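Local coordinates for metallophosphoesterase TT1561-like domain-containing protein (Aquifex aeolicus, PDB 2YVT) that is of unknown function but belongs to the calcineurin-like metallophosphoesterase superfamily and so probably hydrolyses phosphate esters with the help of metal ions, at residues F106-A109 / A110-E114; V161-I164 / L165-V168. One frame throughout, in Å; residues are numbered along the deposited sequence.

Contact 1. Residues F106-A109 / A110-E114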
ATOM      1  N   PHE A 106       6.304 -12.134  -3.960  1.00  9.89           N
ATOM      2  CA  PHE A 106       5.180 -11.245  -4.175  1.00 10.19           C
ATOM      3  C   PHE A 106       5.073 -10.842  -5.653  1.00  9.33           C
ATOM      4  O   PHE A 106       3.991 -10.875  -6.237  1.00 10.99           O
ATOM      5  CB  PHE A 106       5.310  -9.996  -3.299  1.00 11.51           C
ATOM      6  CG  PHE A 106       4.182  -9.044  -3.468  1.00 12.70           C
ATOM      7  CD1 PHE A 106       2.963  -9.276  -2.849  1.00 14.73           C
ATOM      8  CD2 PHE A 106       4.325  -7.929  -4.285  1.00 14.55           C
ATOM      9  CE1 PHE A 106       1.894  -8.388  -3.031  1.00 15.71           C
ATOM     10  CE2 PHE A 106       3.274  -7.055  -4.474  1.00 15.43           C
ATOM     11  CZ  PHE A 106       2.061  -7.284  -3.853  1.00 14.62           C
ATOM     12  N   LEU A 107       6.199 -10.472  -6.254  1.00 10.30           N
ATOM     13  CA  LEU A 107       6.183 -10.047  -7.654  1.00 10.43           C
ATOM     14  C   LEU A 107       5.924 -11.206  -8.617  1.00 10.46           C
ATOM     15  O   LEU A 107       5.296 -11.016  -9.655  1.00 10.83           O
ATOM     16  CB  LEU A 107       7.466  -9.301  -8.019  1.00 10.69           C
ATOM     17  CG  LEU A 107       7.625  -7.965  -7.285  1.00 10.25           C
ATOM     18  CD1 LEU A 107       8.936  -7.291  -7.681  1.00 10.78           C
ATOM     19  CD2 LEU A 107       6.442  -7.028  -7.495  1.00 11.12           C
ATOM     20  N   ARG A 108       6.371 -12.406  -8.255  1.00  9.62           N
ATOM     21  CA  ARG A 108       6.025 -13.577  -9.051  1.00  9.89           C
ATOM     22  C   ARG A 108       4.512 -13.811  -9.048  1.00  9.99           C
ATOM     23  O   ARG A 108       3.926 -14.105 -10.089  1.00 10.20           O
ATOM     24  CB  ARG A 108       6.789 -14.816  -8.575  1.00  9.62           C
ATOM     25  CG  ARG A 108       6.376 -16.093  -9.287  1.00  9.77           C
ATOM     26  CD  ARG A 108       6.770 -16.116 -10.755  1.00 10.62           C
ATOM     27  NE  ARG A 108       6.107 -17.228 -11.440  1.00 11.86           N
ATOM     28  CZ  ARG A 108       6.333 -17.577 -12.700  1.00 14.13           C
ATOM     29  NH1 ARG A 108       7.235 -16.931 -13.426  1.00 14.20           N
ATOM     30  NH2 ARG A 108       5.662 -18.593 -13.241  1.00 15.03           N
ATOM     31  N   ALA A 109       3.881 -13.662  -7.883  1.00 10.56           N
ATOM     32  CA  ALA A 109       2.428 -13.778  -7.791  1.00 10.87           C
ATOM     33  C   ALA A 109       1.733 -12.711  -8.639  1.00 11.51           C
ATOM     34  O   ALA A 109       0.765 -13.009  -9.341  1.00 13.75           O
ATOM     35  CB  ALA A 109       1.968 -13.710  -6.330  1.00 11.43           C
ATOM     36  N   ALA A 110       2.250 -11.484  -8.593  1.00 11.59           N
ATOM     37  CA  ALA A 110       1.720 -10.391  -9.412  1.00 13.01           C
ATOM     38  C   ALA A 110       1.822 -10.731 -10.896  1.00 13.47           C
ATOM     39  O   ALA A 110       0.852 -10.578 -11.650  1.00 15.24           O
ATOM     40  CB  ALA A 110       2.466  -9.110  -9.120  1.00 13.25           C
ATOM     41  N   TYR A 111       2.991 -11.221 -11.305  1.00 14.08           N
ATOM     42  CA  TYR A 111       3.210 -11.627 -12.690  1.00 13.14           C
ATOM     43  C   TYR A 111       2.189 -12.681 -13.130  1.00 13.67           C
ATOM     44  O   TYR A 111       1.579 -12.573 -14.198  1.00 14.46           O
ATOM     45  CB  TYR A 111       4.632 -12.159 -12.858  1.00 14.14           C
ATOM     46  CG  TYR A 111       4.886 -12.772 -14.206  1.00 14.69           C
ATOM     47  CD1 TYR A 111       5.176 -11.966 -15.304  1.00 15.38           C
ATOM     48  CD2 TYR A 111       4.855 -14.151 -14.381  1.00 13.93           C
ATOM     49  CE1 TYR A 111       5.417 -12.510 -16.546  1.00 16.43           C
ATOM     50  CE2 TYR A 111       5.105 -14.713 -15.626  1.00 15.03           C
ATOM     51  CZ  TYR A 111       5.378 -13.885 -16.702  1.00 14.80           C
ATOM     52  OH  TYR A 111       5.622 -14.427 -17.953  1.00 17.64           O
ATOM     53  N   GLU A 112       2.007 -13.702 -12.297  1.00 12.41           N
ATOM     54  CA  GLU A 112       1.111 -14.825 -12.612  1.00 14.08           C
ATOM     55  C   GLU A 112      -0.345 -14.402 -12.752  1.00 15.58           C
ATOM     56  O   GLU A 112      -1.127 -15.045 -13.470  1.00 18.43           O
ATOM     57  CB  GLU A 112       1.234 -15.904 -11.550  1.00 15.34           C
ATOM     58  CG  GLU A 112       2.556 -16.639 -11.601  1.00 16.00           C
ATOM     59  CD  GLU A 112       2.616 -17.784 -10.618  1.00 18.14           C
ATOM     60  OE1 GLU A 112       1.550 -18.195 -10.108  1.00 21.79           O
ATOM     61  OE2 GLU A 112       3.724 -18.285 -10.356  1.00 19.85           O
ATOM     62  N   ALA A 113      -0.691 -13.311 -12.083  1.00 15.83           N
ATOM     63  CA  ALA A 113      -2.059 -12.806 -12.080  1.00 16.05           C
ATOM     64  C   ALA A 113      -2.418 -12.025 -13.344  1.00 16.41           C
ATOM     65  O   ALA A 113      -3.588 -11.693 -13.554  1.00 16.53           O
ATOM     66  CB  ALA A 113      -2.279 -11.949 -10.851  1.00 17.21           C
ATOM     67  N   GLU A 114      -1.421 -11.732 -14.180  1.00 15.46           N
ATOM     68  CA  GLU A 114      -1.604 -10.809 -15.306  1.00 16.13           C
ATOM     69  C   GLU A 114      -2.583 -11.259 -16.398  1.00 17.29           C
ATOM     70  O   GLU A 114      -3.320 -10.432 -16.932  1.00 19.08           O
ATOM     71  CB  GLU A 114      -0.265 -10.439 -15.934  1.00 17.21           C
ATOM     72  CG  GLU A 114       0.583  -9.515 -15.078  1.00 18.24           C
ATOM     73  CD  GLU A 114       1.847  -9.063 -15.783  1.00 20.22           C
ATOM     74  OE1 GLU A 114       2.453  -9.879 -16.512  1.00 20.67           O
ATOM     75  OE2 GLU A 114       2.239  -7.893 -15.597  1.00 22.63           O
TER
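Ala-110 opens the second half of this helical run by donating its backbone N to Phe-106 O at 3.0 Å. Its methyl rests beside Leu-107 O and, on the inner side, meets Val-122 of the neighbouring strand. Tyr-111 continues the ladder, with N bonded to Leu-107 O at 2.8 Å. Tyr-111 CG is anti to the backbone N (chi1 172°), and this swings the ring back beside the Arg-108 guanidinium. CD2 lies over one face of that group, displaced toward its rim. Arg-108 NH1 is 3.8 Å from Tyr-111 CE2. The two planes are 38° apart, an oblique contact.

Glu-112 makes two bonds to one residue. Its N donates to Arg-108 O, with Glu-112 N and Arg-108 O 3.0 Å apart. Its carboxylate forms a salt bridge from Arg-108 NE to Glu-112 OE2 at 2.8 Å. OE2 lies close to the guanidinium plane and uses its anti lone pair, while the carboxylate is turned 84° to that plane. The Arg-108 chain is bent at chi2, which brings NE round to the acid. The guanidinium thus has an acid at its edge and a ring over a face.

Ala-113 N reaches Ala-109 O in a weak bond of 3.1 Å. On the buried side, Ala-109 and Ala-113 both touch Phe-82 of helix 65-86. This is an i to i+4 salt bridge on the outer face of a helix whose Ala-109 and Ala-113 face helix 65-86, in the beta-alpha-beta unit of strand 91-95, helix 103-112 and strand 120-122.

Contact 2. Residues V161-I164 / L165-V168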
ATOM      1  N   VAL A 161      15.083   5.055  -1.112  1.00 10.09           N
ATOM      2  CA  VAL A 161      13.806   5.608  -1.538  1.00 10.81           C
ATOM      3  C   VAL A 161      14.042   6.849  -2.408  1.00 11.66           C
ATOM      4  O   VAL A 161      13.499   6.958  -3.513  1.00 12.16           O
ATOM      5  CB  VAL A 161      12.913   5.924  -0.325  1.00 10.72           C
ATOM      6  CG1 VAL A 161      11.609   6.570  -0.771  1.00 12.75           C
ATOM      7  CG2 VAL A 161      12.651   4.636   0.471  1.00 11.15           C
ATOM      8  N   GLU A 162      14.897   7.751  -1.928  1.00 12.68           N
ATOM      9  CA  GLU A 162      15.211   8.970  -2.666  1.00 16.04           C
ATOM     10  C   GLU A 162      15.906   8.654  -3.993  1.00 14.19           C
ATOM     11  O   GLU A 162      15.596   9.254  -5.027  1.00 15.70           O
ATOM     12  CB  GLU A 162      16.050   9.910  -1.798  1.00 16.75           C
ATOM     13  CG  GLU A 162      15.307  10.373  -0.544  1.00 20.49           C
ATOM     14  CD  GLU A 162      16.093  11.360   0.307  1.00 21.45           C
ATOM     15  OE1 GLU A 162      17.328  11.488   0.131  1.00 25.33           O
ATOM     16  OE2 GLU A 162      15.467  11.993   1.180  1.00 24.80           O
ATOM     17  N   TYR A 163      16.813   7.682  -3.965  1.00 13.25           N
ATOM     18  CA  TYR A 163      17.552   7.275  -5.150  1.00 13.54           C
ATOM     19  C   TYR A 163      16.629   6.724  -6.241  1.00 13.11           C
ATOM     20  O   TYR A 163      16.737   7.089  -7.416  1.00 14.55           O
ATOM     21  CB  TYR A 163      18.593   6.217  -4.772  1.00 14.97           C
ATOM     22  CG  TYR A 163      19.482   5.811  -5.921  1.00 15.28           C
ATOM     23  CD1 TYR A 163      20.465   6.685  -6.401  1.00 16.04           C
ATOM     24  CD2 TYR A 163      19.330   4.570  -6.541  1.00 15.38           C
ATOM     25  CE1 TYR A 163      21.286   6.332  -7.468  1.00 17.12           C
ATOM     26  CE2 TYR A 163      20.161   4.200  -7.614  1.00 15.92           C
ATOM     27  CZ  TYR A 163      21.131   5.087  -8.061  1.00 15.96           C
ATOM     28  OH  TYR A 163      21.934   4.734  -9.122  1.00 17.21           O
ATOM     29  N   ILE A 164      15.719   5.836  -5.851  1.00 12.70           N
ATOM     30  CA  ILE A 164      14.807   5.228  -6.809  1.00 12.55           C
ATOM     31  C   ILE A 164      13.826   6.254  -7.373  1.00 13.39           C
ATOM     32  O   ILE A 164      13.566   6.272  -8.578  1.00 13.95           O
ATOM     33  CB  ILE A 164      14.022   4.057  -6.163  1.00 12.74           C
ATOM     34  CG1 ILE A 164      14.962   2.884  -5.845  1.00 13.48           C
ATOM     35  CG2 ILE A 164      12.826   3.640  -7.047  1.00 13.88           C
ATOM     36  CD1 ILE A 164      15.633   2.225  -7.069  1.00 14.87           C
ATOM     37  N   LEU A 165      13.312   7.127  -6.511  1.00 13.37           N
ATOM     38  CA  LEU A 165      12.240   8.041  -6.909  1.00 15.55           C
ATOM     39  C   LEU A 165      12.695   9.196  -7.798  1.00 16.82           C
ATOM     40  O   LEU A 165      11.877  10.021  -8.223  1.00 18.12           O
ATOM     41  CB  LEU A 165      11.468   8.541  -5.684  1.00 15.79           C
ATOM     42  CG  LEU A 165      10.518   7.515  -5.063  1.00 16.48           C
ATOM     43  CD1 LEU A 165       9.947   8.039  -3.740  1.00 17.74           C
ATOM     44  CD2 LEU A 165       9.387   7.157  -6.030  1.00 17.02           C
ATOM     45  N   LYS A 166      13.986   9.228  -8.119  1.00 18.74           N
ATOM     46  CA  LYS A 166      14.491  10.166  -9.118  1.00 21.03           C
ATOM     47  C   LYS A 166      13.790   9.996 -10.471  1.00 20.85           C
ATOM     48  O   LYS A 166      13.819  10.908 -11.305  1.00 22.82           O
ATOM     49  CB  LYS A 166      16.006  10.027  -9.272  1.00 22.89           C
ATOM     50  CG  LYS A 166      16.792  10.525  -8.068  1.00 25.65           C
ATOM     51  CD  LYS A 166      18.223  10.941  -8.426  1.00 28.15           C
ATOM     52  CE  LYS A 166      18.942   9.892  -9.267  1.00 29.44           C
ATOM     53  NZ  LYS A 166      18.979   8.566  -8.596  1.00 30.10           N
ATOM     54  N   PHE A 167      13.144   8.845 -10.685  1.00 20.08           N
ATOM     55  CA  PHE A 167      12.452   8.589 -11.957  1.00 20.24           C
ATOM     56  C   PHE A 167      11.243   9.499 -12.185  1.00 21.12           C
ATOM     57  O   PHE A 167      10.850   9.745 -13.322  1.00 21.17           O
ATOM     58  CB  PHE A 167      12.091   7.101 -12.156  1.00 20.73           C
ATOM     59  CG  PHE A 167      10.911   6.611 -11.343  1.00 20.15           C
ATOM     60  CD1 PHE A 167       9.610   6.990 -11.666  1.00 20.37           C
ATOM     61  CD2 PHE A 167      11.099   5.710 -10.295  1.00 19.59           C
ATOM     62  CE1 PHE A 167       8.525   6.519 -10.928  1.00 20.83           C
ATOM     63  CE2 PHE A 167      10.020   5.231  -9.557  1.00 20.45           C
ATOM     64  CZ  PHE A 167       8.734   5.640  -9.869  1.00 20.59           C
ATOM     65  N   VAL A 168      10.664  10.000 -11.100  1.00 21.33           N
ATOM     66  CA  VAL A 168       9.440  10.796 -11.199  1.00 24.13           C
ATOM     67  C   VAL A 168       9.638  12.020 -12.105  1.00 26.08           C
ATOM     68  O   VAL A 168       8.762  12.346 -12.912  1.00 26.87           O
ATOM     69  CB  VAL A 168       8.912  11.197  -9.795  1.00 24.15           C
ATOM     70  CG1 VAL A 168       7.637  12.031  -9.908  1.00 24.35           C
ATOM     71  CG2 VAL A 168       8.655   9.953  -8.959  1.00 25.08           C
TER
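Lys-166 folds back to Tyr-163 where helix 158-164 gives way to a 3-10 turn. The lysine chain bends at chi3 and chi4 (-48° and -57°), and this carries NZ back to the preceding turn. There Lys-166 NZ lies 3.8 Å from the centroid of the Tyr-163 ring, in an off-centre cation-pi contact leaning to the CD1 and CE1 side. The same NZ donates to Tyr-163 O, lying in the carbonyl plane on a lone pair. One ammonium is thus held by both the ring and the carbonyl of a single residue.

Val-161 and Leu-165 lie side by side and point the same way. Val-161 CG1 meets Leu-165 CD1 at 3.7 Å, and both side chains rest on Ile-207 of helix 202-211. Leu-165 N bonds Val-161 O at 3.0 Å, an i to i+4 link. Ile-164 and Phe-167 instead pass at a slant, with Ile-164 CG2 4.1 Å from Phe-167 CE2. The Phe-167 ring also meets the ring of Phe-127, with planes about 35° apart. A serine in place of Phe-167 would probably leave Ile-164 CG2 and the Phe-127 ring without this aromatic partner. The 3-10 turn brings Phe-167 N to Ile-164 O in a weak bond of 3.4 Å, and Phe-167 CD2 sits 3.1 Å from that same Ile-164 O.

From the N terminus, the chain runs from strand 7-12 through helix 21-31, strand 35-39 and helices 46-57 and 65-86 to strand 91-95. Contact 1 then falls within helix 103-112 and its exit. It closes no long loop, but belongs to the crossover to strand 120-122 and packs on helix 65-86. The chain next enters the second sheet through strands 126-130 and 134-144. Contact 2 follows at the end of helix 158-164, before strand 175-180, and links this exit to helix 202-211 and strand 134-144. The two contacts are in series and neither nests nor crosses. The centres of contact 1 and contact 2 are about 23 Å apart. The nearest atoms of contact 1 and contact 2 are about 12 Å apart.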